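Local atomic coordinates of D-mandelate dehydrogenase (Rhodotorula graminis, PDB entry 2W2K), a protein that probably catalyses the NAD(+)-linked interconversion of D-mandelate and its 2-keto acid, as a D-isomer specific 2-hydroxyacid dehydrogenase. Residues L77-K82 and N100-A105; D114-D119 and G307-T312; L124-F129 and H159-H164; K189-D194 and G207-D212; H236-A241 and P259-D264. All blocks are in the same frame, centred on the assembly; numbering follows the deposited sequence.

Contact 1 (L77-K82 and N100-A105); sequences LPSSLK and NERGVA
Arg102 reaches from the end of helix 96-101 across to the loop holding Leu77, and shows how one long side chain can link a helix end to a turn-bearing loop. Its CB packs within its own segment, 4.1 Å from Val104 CG2. CG lies beside the backbone N (chi1 -70°), and the chain then bends about the CG-CD bond (chi3 83°), which turns the guanidinium toward Leu77 and Pro78. NE gives its proton to a water 2.9 Å away, in the guanidinium plane, and that water donates in turn to Pro78 O. At the tip NH2 makes a weak bond to Leu77 O (2.9 Å), bent at the hydrogen to 130°.

Next to these polar contacts the packing is apolar: Leu81 CD2 meets Val104 CG2 at 3.9 Å, the two branched side chains crossing at a slant. The backbones join where Ala105 N donates to Lys82 O (3.0 Å), arriving from above the carbonyl plane. A water between Lys82 O and Gly103 O gives a proton to each, so Lys82 O is held by two donors.

The type I turn Pro78-Leu81 leads into strand 83-86, and Val104 runs into strand 105-107, the outermost on this side of the five-stranded parallel sheet. Ala105 also bonds through its backbone to Phe84, while Phe342 from the C-terminal tail packs against it.

Contact 2 (D114-D119 and G307-T312); sequences DTATSD and GVAIET
Thr312 holds OG1 anti to its carbonyl carbon (chi1 -54°), and this rotation directs the hydroxyl toward Ala116, whose CB it approaches to 3.6 Å. A similar rotation in Thr117 (chi1 -51°) sets OG1 beside Gly307, 3.8 Å from Gly307 N; that distance is mere packing, since the hydroxyl is bonded to Gly113 O. The methyl of Ala116 is the centre of the contact. It touches Ala309 CB and, also at 4.0 Å, Gly307 CA.

Polar groups are joined indirectly. One water accepts a proton from Ala116 N (3.1 Å) and also bonds to Thr312 OG1 (2.9 Å), tying the first turn of helix 114-130 to that of helix 310-330. Ala309 stands at the N-cap of the latter helix. A neighbouring subunit completes the surroundings: a basic side chain of that subunit bonds to Ala116 O, and backbone of the same subunit to Glu311 OE1.

Gly307 belongs to the NAD(+) site, and Thr117 lies close to two further residues of it, Ile174 and Thr255. Paired helices running between the two domains beside the coenzyme cleft are characteristic of the D-isomer specific 2-hydroxyacid dehydrogenases.

Contact 3 (L124-F129 and H159-H164); sequences LILSVF and HNPRGH
Phe129 presents one face of its ring to Pro161, whose CA stands over the centre of the ring, 4.0 Å from the centroid and only 6° off the normal. This is a CH-pi contact of the plainest form. A chi1 of -91°, well off a staggered position, turns the ring so that this face meets the proline. The proline ring carries the overlap back toward the root of the side chain, with Pro161 CG 3.8 Å from Phe129 CD1. Against His164 the relation is different: the two ring planes meet at 51°, and Phe129 CE2 sits 4.0 Å from His164 CG, over one face of the imidazole but displaced toward its rim.

Pro161 and His164 are the ends of a type II turn that feeds directly into strand 165-169, the first strand of the Rossmann-type coenzyme domain. The contact thus sets the loop before that strand against helix 114-130. His164 ND1 makes weak bonds to Pro161 O and Arg162 O within the turn. An alanine in place of Phe129 would take away the ring that Pro161 and His164 both rest on, and is likely to open a gap and set the imidazole freer to turn.

Alongside the rings, the backbone bond from His159 N to Phe129 O is 3.1 Å long. An acidic side chain of a neighbouring subunit bonds to Asn160 N.

Contact 4 (K189-D194 and G207-D212); sequences KLVYYD and GAERVD
Tyr192 and Arg210 pair across two parallel strands whose backbone bonds follow the textbook ladder. Glu209 bonds to the residues either side of Val191, donating from N to Leu190 O (3.2 Å) and accepting at O from Tyr192 N (3.0 Å); Val211 N then gives its proton to Tyr192 O (3.0 Å).

Beyond the ladder Arg210 takes over. Its CG lies opposite the backbone N (chi1 -165°), which carries the extended chain over one face of the Tyr192 ring, CG 4.0 Å from the centroid in a CH-pi contact, and its guanidinium plane lies 10° from that of the ring. Arg210 NH2 donates to Asp194 O at 2.8 Å, the oxygen lying in the guanidinium plane. NE goes to a water (2.8 Å) that also accepts from Asp194 N and donates to Val211 O. At the opposite end, two waters link Gly207 O with Leu190 N and Leu190 O. The hydroxyl of Tyr192 is bonded to Glu203 OE1 and Ala198 N, and Glu209 forms a salt bridge with Arg220. A phenylalanine in place of Tyr192 would remove the hydroxyl and would probably leave Glu203 and the Ala198 amide without their mate.

Strand 189-193, helix 200-206 and strand 209-210 form a beta-alpha-beta unit at the edge of the Rossmann sheet. Asp194, tied through OD2 to Leu171 N, binds NAD(+); an acidic residue at this strand end typically holds the adenosine ribose.

Contact 5 (H236-A241 and P259-D264); sequences HLIDEA and PVISQD
His236 lays one face of its imidazole over Ser262, with Ser262 CB 3.8 Å from the His236 ring centroid and 3° off the normal, a CH-pi contact centred on the ring. The edge is used as well: His236 CD2 lies 3.4 Å from Pro259 O, near the ring plane. With CG beside the backbone N (chi1 -72°) the ring is carried back over the partner segment although its CB points away from it, and a hydrogen bond between NE2 and Glu284 OE2 restrains its rotation.

Three backbone bonds join the segments. His236 N reaches Pro259 O at 3.0 Å, in the carbonyl plane; Ile238 N donates to Val260 O and Ser262 N to Ile238 O, both at 3.1 Å and close to straight. Ile238 and Ile261 form a single bridge, their side chains side by side and pointing the same way, CB of Ile238 3.9 Å from CG1 of Ile261. Both pack on Val226 and Ile252.

Each segment holds an N-cap at its fourth residue: Asp239 caps Phe242 N, and Ser262 caps Ala265 N weakly. Loops leading from parallel strands 223-226 and 250-254 into helices belong to the alternating strand-helix pattern of a Rossmann domain, and Val260 here lies near Val228 and Ala256 of the NAD(+) site.

Burial and chemistry change together over the five contacts. Contacts 2 and 3 are buried and draw on the same helix, 114-130, contact 2 at its start and contact 3 near its end: the first by small side chains and a water, the second by an aromatic ring. Contacts 1 and 4 are partly exposed and lean on an arginine and on waters, though contact 4 has a true strand ladder and contact 1 a lone backbone bond between its segments. Contact 5, partly buried, relies on backbone bonds and an imidazole. Contact 1 stands apart in the other sheet, about 42 Å from contact 4 between centres, whereas contacts 3 and 4 touch through His164 O and Lys189 N, 3.0 Å apart.

Contact 1 (L77-K82 and N100-A105)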
# COMPACT_ATOMS: atom_id res chain seq x y z
N LEU B 77 -29.37 34.53 -9.12
CA LEU B 77 -30.12 33.27 -9.31
C LEU B 77 -31.64 33.51 -9.22
O LEU B 77 -32.09 34.38 -8.45
CB LEU B 77 -29.64 32.21 -8.30
CG LEU B 77 -28.20 31.71 -8.41
CD1 LEU B 77 -27.70 31.14 -7.05
CD2 LEU B 77 -28.04 30.65 -9.54
N PRO B 78 -32.46 32.77 -10.00
CA PRO B 78 -33.92 33.01 -9.92
C PRO B 78 -34.52 32.62 -8.54
O PRO B 78 -34.07 31.66 -7.91
CB PRO B 78 -34.49 32.11 -11.04
CG PRO B 78 -33.46 31.01 -11.21
CD PRO B 78 -32.12 31.70 -10.96
N SER B 79 -35.52 33.38 -8.08
CA SER B 79 -36.13 33.12 -6.76
C SER B 79 -36.91 31.80 -6.65
O SER B 79 -37.22 31.33 -5.53
CB SER B 79 -37.01 34.30 -6.32
OG SER B 79 -36.18 35.29 -5.73
N SER B 80 -37.21 31.20 -7.81
CA SER B 80 -37.79 29.83 -7.92
C SER B 80 -36.84 28.71 -7.43
O SER B 80 -37.29 27.56 -7.16
CB SER B 80 -38.14 29.56 -9.40
OG SER B 80 -36.99 29.66 -10.25
N LEU B 81 -35.55 29.02 -7.29
CA LEU B 81 -34.55 27.98 -6.94
C LEU B 81 -34.75 27.44 -5.51
O LEU B 81 -34.85 28.23 -4.55
CB LEU B 81 -33.10 28.50 -7.17
CG LEU B 81 -31.91 27.60 -6.78
CD1 LEU B 81 -31.80 26.34 -7.67
CD2 LEU B 81 -30.60 28.42 -6.87
N LYS B 82 -34.85 26.11 -5.38
CA LYS B 82 -35.04 25.43 -4.08
C LYS B 82 -33.85 24.57 -3.58
O LYS B 82 -33.68 24.40 -2.36
CB LYS B 82 -36.34 24.57 -4.08
CG LYS B 82 -37.66 25.42 -4.04
CD LYS B 82 -38.95 24.55 -4.01
CE LYS B 82 -40.15 25.44 -3.65
NZ LYS B 82 -41.46 24.69 -3.64
N ASN B 100 -27.84 29.88 1.38
CA ASN B 100 -28.90 29.64 2.38
C ASN B 100 -29.77 30.89 2.69
O ASN B 100 -30.98 30.74 2.96
CB ASN B 100 -28.31 29.09 3.69
CG ASN B 100 -27.80 27.64 3.59
OD1 ASN B 100 -28.12 26.87 2.66
ND2 ASN B 100 -26.99 27.27 4.57
N GLU B 101 -29.17 32.09 2.63
CA GLU B 101 -29.90 33.37 2.80
C GLU B 101 -31.02 33.54 1.78
O GLU B 101 -32.06 34.13 2.10
CB GLU B 101 -28.92 34.57 2.76
CG GLU B 101 -29.56 35.99 2.86
CD GLU B 101 -28.51 37.12 2.86
OE1 GLU B 101 -27.72 37.22 1.90
OE2 GLU B 101 -28.46 37.89 3.85
N ARG B 102 -30.84 32.98 0.57
CA ARG B 102 -31.87 33.00 -0.49
C ARG B 102 -32.90 31.87 -0.37
O ARG B 102 -33.74 31.68 -1.27
CB ARG B 102 -31.22 32.95 -1.89
CG ARG B 102 -30.46 34.20 -2.30
CD ARG B 102 -29.97 34.14 -3.75
NE ARG B 102 -30.97 34.51 -4.77
CZ ARG B 102 -31.36 35.75 -5.05
NH1 ARG B 102 -30.91 36.81 -4.36
NH2 ARG B 102 -32.25 35.94 -6.02
N GLY B 103 -32.84 31.11 0.72
CA GLY B 103 -33.78 30.01 0.94
C GLY B 103 -33.48 28.76 0.11
O GLY B 103 -34.39 27.97 -0.12
N VAL B 104 -32.22 28.60 -0.33
CA VAL B 104 -31.78 27.47 -1.16
C VAL B 104 -31.05 26.41 -0.30
O VAL B 104 -30.07 26.73 0.36
CB VAL B 104 -30.83 27.91 -2.33
CG1 VAL B 104 -30.43 26.69 -3.22
CG2 VAL B 104 -31.47 29.05 -3.17
N ALA B 105 -31.55 25.17 -0.33
CA ALA B 105 -30.97 24.03 0.39
C ALA B 105 -29.78 23.47 -0.39
O ALA B 105 -29.82 23.41 -1.62
CB ALA B 105 -32.04 22.92 0.57
O HOH W 1 -32.21 32.02 -5.65
O HOH W 2 -34.19 31.30 -4.04
O HOH W 3 -35.65 24.98 -0.21

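Contact 2 (D114-D119 and G307-T312)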
# COMPACT_ATOMS: atom_id res chain seq x y z
N ASP B 114 -15.32 7.35 1.04
CA ASP B 114 -14.68 6.83 2.30
C ASP B 114 -13.73 5.64 2.04
O ASP B 114 -12.62 5.59 2.58
CB ASP B 114 -15.71 6.42 3.37
CG ASP B 114 -16.44 7.62 4.04
OD1 ASP B 114 -16.19 8.79 3.69
OD2 ASP B 114 -17.31 7.37 4.92
N THR B 115 -14.16 4.69 1.21
CA THR B 115 -13.31 3.51 0.93
C THR B 115 -12.04 3.92 0.15
O THR B 115 -10.92 3.54 0.53
CB THR B 115 -14.11 2.42 0.16
OG1 THR B 115 -15.14 1.88 1.04
CG2 THR B 115 -13.18 1.26 -0.34
N ALA B 116 -12.22 4.70 -0.93
CA ALA B 116 -11.08 5.13 -1.76
C ALA B 116 -10.05 5.97 -0.97
O ALA B 116 -8.86 5.68 -1.04
CB ALA B 116 -11.55 5.86 -3.05
N THR B 117 -10.50 6.96 -0.20
CA THR B 117 -9.56 7.87 0.50
C THR B 117 -8.80 7.13 1.61
O THR B 117 -7.57 7.33 1.76
CB THR B 117 -10.27 9.14 1.06
OG1 THR B 117 -11.04 9.75 0.02
CG2 THR B 117 -9.23 10.18 1.57
N SER B 118 -9.51 6.28 2.36
CA SER B 118 -8.84 5.46 3.42
C SER B 118 -7.81 4.44 2.86
O SER B 118 -6.74 4.24 3.47
CB SER B 118 -9.84 4.79 4.38
OG SER B 118 -10.69 3.85 3.72
N ASP B 119 -8.13 3.80 1.73
CA ASP B 119 -7.18 2.89 1.04
C ASP B 119 -5.92 3.65 0.56
O ASP B 119 -4.80 3.12 0.67
CB ASP B 119 -7.84 2.24 -0.19
CG ASP B 119 -8.74 1.03 0.15
OD1 ASP B 119 -8.74 0.58 1.33
OD2 ASP B 119 -9.45 0.54 -0.77
N GLY B 307 -9.74 10.20 -3.54
CA GLY B 307 -11.11 9.76 -3.84
C GLY B 307 -11.35 9.25 -5.27
O GLY B 307 -12.49 8.93 -5.64
N VAL B 308 -10.28 9.16 -6.05
CA VAL B 308 -10.37 8.87 -7.50
C VAL B 308 -10.47 7.36 -7.76
O VAL B 308 -9.44 6.65 -7.85
CB VAL B 308 -9.20 9.56 -8.30
CG1 VAL B 308 -9.20 9.18 -9.82
CG2 VAL B 308 -9.24 11.09 -8.14
N ALA B 309 -11.72 6.86 -7.85
CA ALA B 309 -12.02 5.44 -8.11
C ALA B 309 -13.41 5.41 -8.74
O ALA B 309 -14.28 6.20 -8.36
CB ALA B 309 -12.01 4.61 -6.81
N ILE B 310 -13.61 4.54 -9.73
CA ILE B 310 -14.93 4.46 -10.42
C ILE B 310 -16.16 4.25 -9.47
O ILE B 310 -17.22 4.84 -9.71
CB ILE B 310 -14.88 3.48 -11.63
CG1 ILE B 310 -14.03 4.09 -12.75
CG2 ILE B 310 -16.28 3.12 -12.14
CD1 ILE B 310 -13.55 3.05 -13.76
N GLU B 311 -15.99 3.48 -8.40
CA GLU B 311 -17.05 3.28 -7.37
C GLU B 311 -17.44 4.57 -6.63
O GLU B 311 -18.62 4.77 -6.28
CB GLU B 311 -16.67 2.16 -6.35
CG GLU B 311 -16.59 0.72 -6.96
CD GLU B 311 -15.31 0.44 -7.78
OE1 GLU B 311 -14.32 1.21 -7.73
OE2 GLU B 311 -15.30 -0.58 -8.51
N THR B 312 -16.46 5.44 -6.39
CA THR B 312 -16.76 6.80 -5.85
C THR B 312 -17.70 7.55 -6.81
O THR B 312 -18.69 8.15 -6.39
CB THR B 312 -15.47 7.63 -5.63
OG1 THR B 312 -14.55 6.89 -4.79
CG2 THR B 312 -15.81 8.96 -4.95
O HOH W 4 -14.82 5.09 -2.56

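Contact 3 (L124-F129 and H159-H164)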
# COMPACT_ATOMS: atom_id res chain seq x y z
N LEU B 124 0.06 5.24 1.38
CA LEU B 124 1.11 6.19 1.82
C LEU B 124 1.79 5.74 3.14
O LEU B 124 3.02 5.91 3.29
CB LEU B 124 0.54 7.60 1.98
CG LEU B 124 -0.09 8.29 0.74
CD1 LEU B 124 -0.70 9.62 1.16
CD2 LEU B 124 0.99 8.48 -0.37
N ILE B 125 1.02 5.17 4.07
CA ILE B 125 1.57 4.60 5.34
C ILE B 125 2.57 3.46 5.07
O ILE B 125 3.70 3.43 5.62
CB ILE B 125 0.44 4.13 6.34
CG1 ILE B 125 -0.33 5.35 6.87
CG2 ILE B 125 1.04 3.35 7.55
CD1 ILE B 125 -1.69 4.99 7.63
N LEU B 126 2.17 2.52 4.20
CA LEU B 126 3.10 1.47 3.75
C LEU B 126 4.34 2.08 3.07
O LEU B 126 5.47 1.70 3.40
CB LEU B 126 2.38 0.45 2.84
CG LEU B 126 1.38 -0.51 3.53
CD1 LEU B 126 0.32 -1.08 2.55
CD2 LEU B 126 2.10 -1.65 4.27
N SER B 127 4.15 3.04 2.16
CA SER B 127 5.29 3.70 1.49
C SER B 127 6.33 4.34 2.44
O SER B 127 7.54 4.14 2.24
CB SER B 127 4.80 4.73 0.43
OG SER B 127 5.90 5.20 -0.35
N VAL B 128 5.87 5.08 3.45
CA VAL B 128 6.79 5.80 4.35
C VAL B 128 7.53 4.87 5.34
O VAL B 128 8.66 5.19 5.77
CB VAL B 128 6.11 7.03 5.09
CG1 VAL B 128 5.59 8.09 4.07
CG2 VAL B 128 4.98 6.60 6.05
N PHE B 129 6.91 3.74 5.70
CA PHE B 129 7.57 2.75 6.57
C PHE B 129 8.62 1.92 5.80
O PHE B 129 9.68 1.59 6.36
CB PHE B 129 6.55 1.81 7.25
CG PHE B 129 6.05 2.30 8.62
CD1 PHE B 129 4.80 2.93 8.74
CD2 PHE B 129 6.82 2.10 9.79
CE1 PHE B 129 4.32 3.37 10.00
CE2 PHE B 129 6.37 2.54 11.05
CZ PHE B 129 5.12 3.19 11.16
N HIS B 159 11.12 -0.36 8.32
CA HIS B 159 10.44 -1.06 9.45
C HIS B 159 9.04 -1.61 9.09
O HIS B 159 8.35 -1.01 8.24
CB HIS B 159 10.29 -0.08 10.64
CG HIS B 159 11.46 -0.07 11.58
ND1 HIS B 159 12.40 0.94 11.60
CD2 HIS B 159 11.83 -0.94 12.54
CE1 HIS B 159 13.30 0.68 12.52
NE2 HIS B 159 12.99 -0.46 13.11
N ASN B 160 8.59 -2.73 9.71
CA ASN B 160 7.15 -3.12 9.63
C ASN B 160 6.28 -2.13 10.42
O ASN B 160 6.66 -1.73 11.54
CB ASN B 160 6.88 -4.54 10.16
CG ASN B 160 7.57 -5.64 9.35
OD1 ASN B 160 7.71 -5.54 8.13
ND2 ASN B 160 7.97 -6.71 10.04
N PRO B 161 5.12 -1.68 9.85
CA PRO B 161 4.17 -0.91 10.68
C PRO B 161 3.76 -1.63 11.99
O PRO B 161 3.52 -0.96 13.03
CB PRO B 161 2.96 -0.69 9.73
CG PRO B 161 3.59 -0.70 8.32
CD PRO B 161 4.65 -1.81 8.44
N ARG B 162 3.70 -2.98 11.95
CA ARG B 162 3.25 -3.81 13.09
C ARG B 162 3.92 -3.37 14.40
O ARG B 162 5.15 -3.27 14.48
CB ARG B 162 3.53 -5.31 12.83
CG ARG B 162 2.97 -6.24 13.92
CD ARG B 162 3.14 -7.71 13.49
NE ARG B 162 2.84 -8.63 14.58
N GLY B 163 3.09 -3.12 15.42
CA GLY B 163 3.54 -2.80 16.80
C GLY B 163 3.95 -1.35 17.02
O GLY B 163 4.24 -0.95 18.17
N HIS B 164 3.97 -0.55 15.95
CA HIS B 164 4.27 0.89 16.05
C HIS B 164 2.97 1.69 16.21
O HIS B 164 1.88 1.18 15.92
CB HIS B 164 5.04 1.40 14.82
CG HIS B 164 6.43 0.82 14.69
ND1 HIS B 164 6.68 -0.37 14.03
CD2 HIS B 164 7.63 1.28 15.11
CE1 HIS B 164 7.97 -0.62 14.07
NE2 HIS B 164 8.57 0.35 14.73

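Contact 4 (K189-D194 and G207-D212)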
# COMPACT_ATOMS: atom_id res chain seq x y z
N LYS B 189 -0.87 0.13 16.69
CA LYS B 189 -1.59 0.63 17.88
C LYS B 189 -2.08 2.07 17.62
O LYS B 189 -1.40 2.83 16.91
CB LYS B 189 -0.65 0.63 19.09
CG LYS B 189 -0.04 -0.74 19.45
CD LYS B 189 1.04 -0.63 20.54
CE LYS B 189 1.56 -2.02 20.93
N LEU B 190 -3.22 2.46 18.20
CA LEU B 190 -3.85 3.76 17.89
C LEU B 190 -3.85 4.75 19.08
O LEU B 190 -4.32 4.41 20.16
CB LEU B 190 -5.30 3.58 17.37
CG LEU B 190 -6.06 4.87 16.95
CD1 LEU B 190 -5.45 5.53 15.70
CD2 LEU B 190 -7.55 4.58 16.73
N VAL B 191 -3.32 5.95 18.84
CA VAL B 191 -3.50 7.13 19.75
C VAL B 191 -4.14 8.25 18.92
O VAL B 191 -3.81 8.38 17.72
CB VAL B 191 -2.16 7.59 20.39
CG1 VAL B 191 -2.37 8.79 21.35
CG2 VAL B 191 -1.53 6.42 21.17
N TYR B 192 -5.08 9.01 19.51
CA TYR B 192 -5.76 10.08 18.73
C TYR B 192 -6.01 11.41 19.44
O TYR B 192 -6.16 11.46 20.67
CB TYR B 192 -7.10 9.57 18.12
CG TYR B 192 -8.30 9.51 19.09
CD1 TYR B 192 -9.30 10.50 19.05
CD2 TYR B 192 -8.47 8.45 19.99
CE1 TYR B 192 -10.42 10.47 19.90
CE2 TYR B 192 -9.59 8.41 20.87
CZ TYR B 192 -10.56 9.42 20.81
OH TYR B 192 -11.69 9.41 21.64
N TYR B 193 -6.07 12.47 18.63
CA TYR B 193 -6.64 13.78 19.03
C TYR B 193 -7.89 14.07 18.18
O TYR B 193 -7.85 13.93 16.95
CB TYR B 193 -5.62 14.94 18.92
CG TYR B 193 -6.32 16.28 19.06
CD1 TYR B 193 -6.49 16.87 20.30
CD2 TYR B 193 -6.92 16.89 17.95
CE1 TYR B 193 -7.24 18.06 20.45
CE2 TYR B 193 -7.65 18.08 18.09
CZ TYR B 193 -7.79 18.66 19.33
OH TYR B 193 -8.54 19.83 19.44
N ASP B 194 -8.99 14.47 18.84
CA ASP B 194 -10.14 15.08 18.14
C ASP B 194 -10.93 16.04 19.02
O ASP B 194 -10.87 15.97 20.26
CB ASP B 194 -11.10 14.05 17.54
CG ASP B 194 -11.72 14.54 16.20
OD1 ASP B 194 -11.51 15.72 15.79
OD2 ASP B 194 -12.37 13.73 15.53
N GLY B 207 -9.07 -0.13 20.13
CA GLY B 207 -8.14 0.03 21.25
C GLY B 207 -7.60 1.45 21.32
O GLY B 207 -6.42 1.65 21.61
N ALA B 208 -8.47 2.44 21.06
CA ALA B 208 -8.07 3.85 20.89
C ALA B 208 -7.77 4.53 22.22
O ALA B 208 -8.59 4.45 23.15
CB ALA B 208 -9.16 4.62 20.13
N GLU B 209 -6.60 5.18 22.33
CA GLU B 209 -6.28 6.01 23.51
C GLU B 209 -6.35 7.50 23.12
O GLU B 209 -5.63 7.91 22.23
CB GLU B 209 -4.88 5.67 24.06
CG GLU B 209 -4.50 6.53 25.27
CD GLU B 209 -3.03 6.42 25.68
OE1 GLU B 209 -2.33 5.46 25.26
OE2 GLU B 209 -2.57 7.30 26.44
N ARG B 210 -7.21 8.28 23.78
CA ARG B 210 -7.32 9.73 23.50
C ARG B 210 -6.27 10.55 24.27
O ARG B 210 -6.02 10.29 25.47
CB ARG B 210 -8.75 10.23 23.83
CG ARG B 210 -9.13 11.63 23.27
CD ARG B 210 -10.52 12.12 23.76
NE ARG B 210 -10.92 13.34 23.05
CZ ARG B 210 -11.93 14.15 23.39
NH1 ARG B 210 -12.67 13.91 24.47
NH2 ARG B 210 -12.18 15.22 22.64
N VAL B 211 -5.67 11.53 23.61
CA VAL B 211 -4.86 12.56 24.30
C VAL B 211 -5.50 13.95 24.18
O VAL B 211 -6.38 14.15 23.35
CB VAL B 211 -3.35 12.56 23.85
CG1 VAL B 211 -2.68 11.22 24.19
CG2 VAL B 211 -3.20 12.90 22.35
N ASP B 212 -5.06 14.90 25.02
CA ASP B 212 -5.72 16.22 25.11
C ASP B 212 -5.23 17.30 24.14
O ASP B 212 -5.98 18.25 23.84
CB ASP B 212 -5.65 16.79 26.54
CG ASP B 212 -6.26 15.84 27.58
OD1 ASP B 212 -7.34 15.26 27.32
OD2 ASP B 212 -5.64 15.67 28.65
O HOH W 5 -4.78 0.25 19.41
O HOH W 6 -3.27 2.56 21.80
O HOH W 7 -8.73 14.72 21.95

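Contact 5 (H236-A241 and P259-D264)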
# COMPACT_ATOMS: atom_id res chain seq x y z
N HIS B 236 -2.46 25.65 8.44
CA HIS B 236 -1.19 25.44 9.13
C HIS B 236 -1.36 24.83 10.56
O HIS B 236 -0.59 25.17 11.49
CB HIS B 236 -0.34 26.74 9.15
CG HIS B 236 0.24 27.12 7.82
ND1 HIS B 236 1.12 28.18 7.68
CD2 HIS B 236 0.07 26.61 6.57
CE1 HIS B 236 1.47 28.30 6.40
NE2 HIS B 236 0.85 27.36 5.71
N LEU B 237 -2.36 23.95 10.73
CA LEU B 237 -2.53 23.17 11.98
C LEU B 237 -1.23 22.44 12.34
O LEU B 237 -0.86 22.39 13.53
CB LEU B 237 -3.69 22.14 11.86
CG LEU B 237 -4.19 21.42 13.12
CD1 LEU B 237 -4.86 22.43 14.09
CD2 LEU B 237 -5.14 20.24 12.82
N ILE B 238 -0.57 21.86 11.34
CA ILE B 238 0.70 21.14 11.52
C ILE B 238 1.82 22.10 11.12
O ILE B 238 1.98 22.41 9.94
CB ILE B 238 0.77 19.82 10.69
CG1 ILE B 238 -0.44 18.89 10.97
CG2 ILE B 238 2.06 19.06 10.97
CD1 ILE B 238 -0.79 18.69 12.44
N ASP B 239 2.57 22.58 12.12
CA ASP B 239 3.53 23.69 11.93
C ASP B 239 4.89 23.39 12.59
O ASP B 239 5.14 22.26 13.05
CB ASP B 239 2.92 24.97 12.55
CG ASP B 239 2.52 24.78 14.07
OD1 ASP B 239 2.61 23.65 14.67
OD2 ASP B 239 2.07 25.80 14.65
N GLU B 240 5.77 24.40 12.64
CA GLU B 240 7.08 24.22 13.31
C GLU B 240 7.00 23.58 14.71
O GLU B 240 7.79 22.66 15.02
CB GLU B 240 7.87 25.55 13.36
CG GLU B 240 8.21 26.08 11.97
N ALA B 241 6.07 24.03 15.56
CA ALA B 241 5.98 23.49 16.95
C ALA B 241 5.57 22.00 16.99
O ALA B 241 6.02 21.21 17.86
CB ALA B 241 5.02 24.33 17.79
N PRO B 259 -3.00 22.92 2.46
CA PRO B 259 -2.56 23.90 3.47
C PRO B 259 -2.72 23.51 4.95
O PRO B 259 -2.35 24.30 5.81
CB PRO B 259 -3.42 25.14 3.16
CG PRO B 259 -3.85 24.96 1.70
CD PRO B 259 -4.13 23.46 1.68
N VAL B 260 -3.25 22.32 5.25
CA VAL B 260 -3.31 21.87 6.66
C VAL B 260 -1.89 21.70 7.26
O VAL B 260 -1.66 21.94 8.48
CB VAL B 260 -4.23 20.63 6.87
CG1 VAL B 260 -4.21 20.15 8.35
CG2 VAL B 260 -5.67 20.94 6.43
N ILE B 261 -0.93 21.34 6.40
CA ILE B 261 0.51 21.27 6.76
C ILE B 261 1.32 22.41 6.11
O ILE B 261 1.24 22.60 4.90
CB ILE B 261 1.17 19.93 6.35
CG1 ILE B 261 0.39 18.72 6.94
CG2 ILE B 261 2.65 19.89 6.80
CD1 ILE B 261 1.00 17.31 6.60
N SER B 262 2.12 23.13 6.91
CA SER B 262 2.99 24.20 6.37
C SER B 262 4.14 23.58 5.52
O SER B 262 4.98 22.83 6.04
CB SER B 262 3.57 25.03 7.52
OG SER B 262 4.72 25.76 7.07
N GLN B 263 4.15 23.87 4.22
CA GLN B 263 5.19 23.34 3.31
C GLN B 263 6.62 23.65 3.78
O GLN B 263 7.48 22.76 3.84
CB GLN B 263 4.94 23.79 1.87
CG GLN B 263 5.99 23.34 0.83
CD GLN B 263 5.50 23.57 -0.60
OE1 GLN B 263 4.49 23.01 -1.01
NE2 GLN B 263 6.21 24.42 -1.35
N ASP B 264 6.86 24.90 4.16
CA ASP B 264 8.19 25.31 4.63
C ASP B 264 8.64 24.57 5.89
O ASP B 264 9.80 24.14 5.97
CB ASP B 264 8.27 26.83 4.81
CG ASP B 264 8.20 27.60 3.49
OD1 ASP B 264 8.50 27.03 2.42
OD2 ASP B 264 7.86 28.81 3.53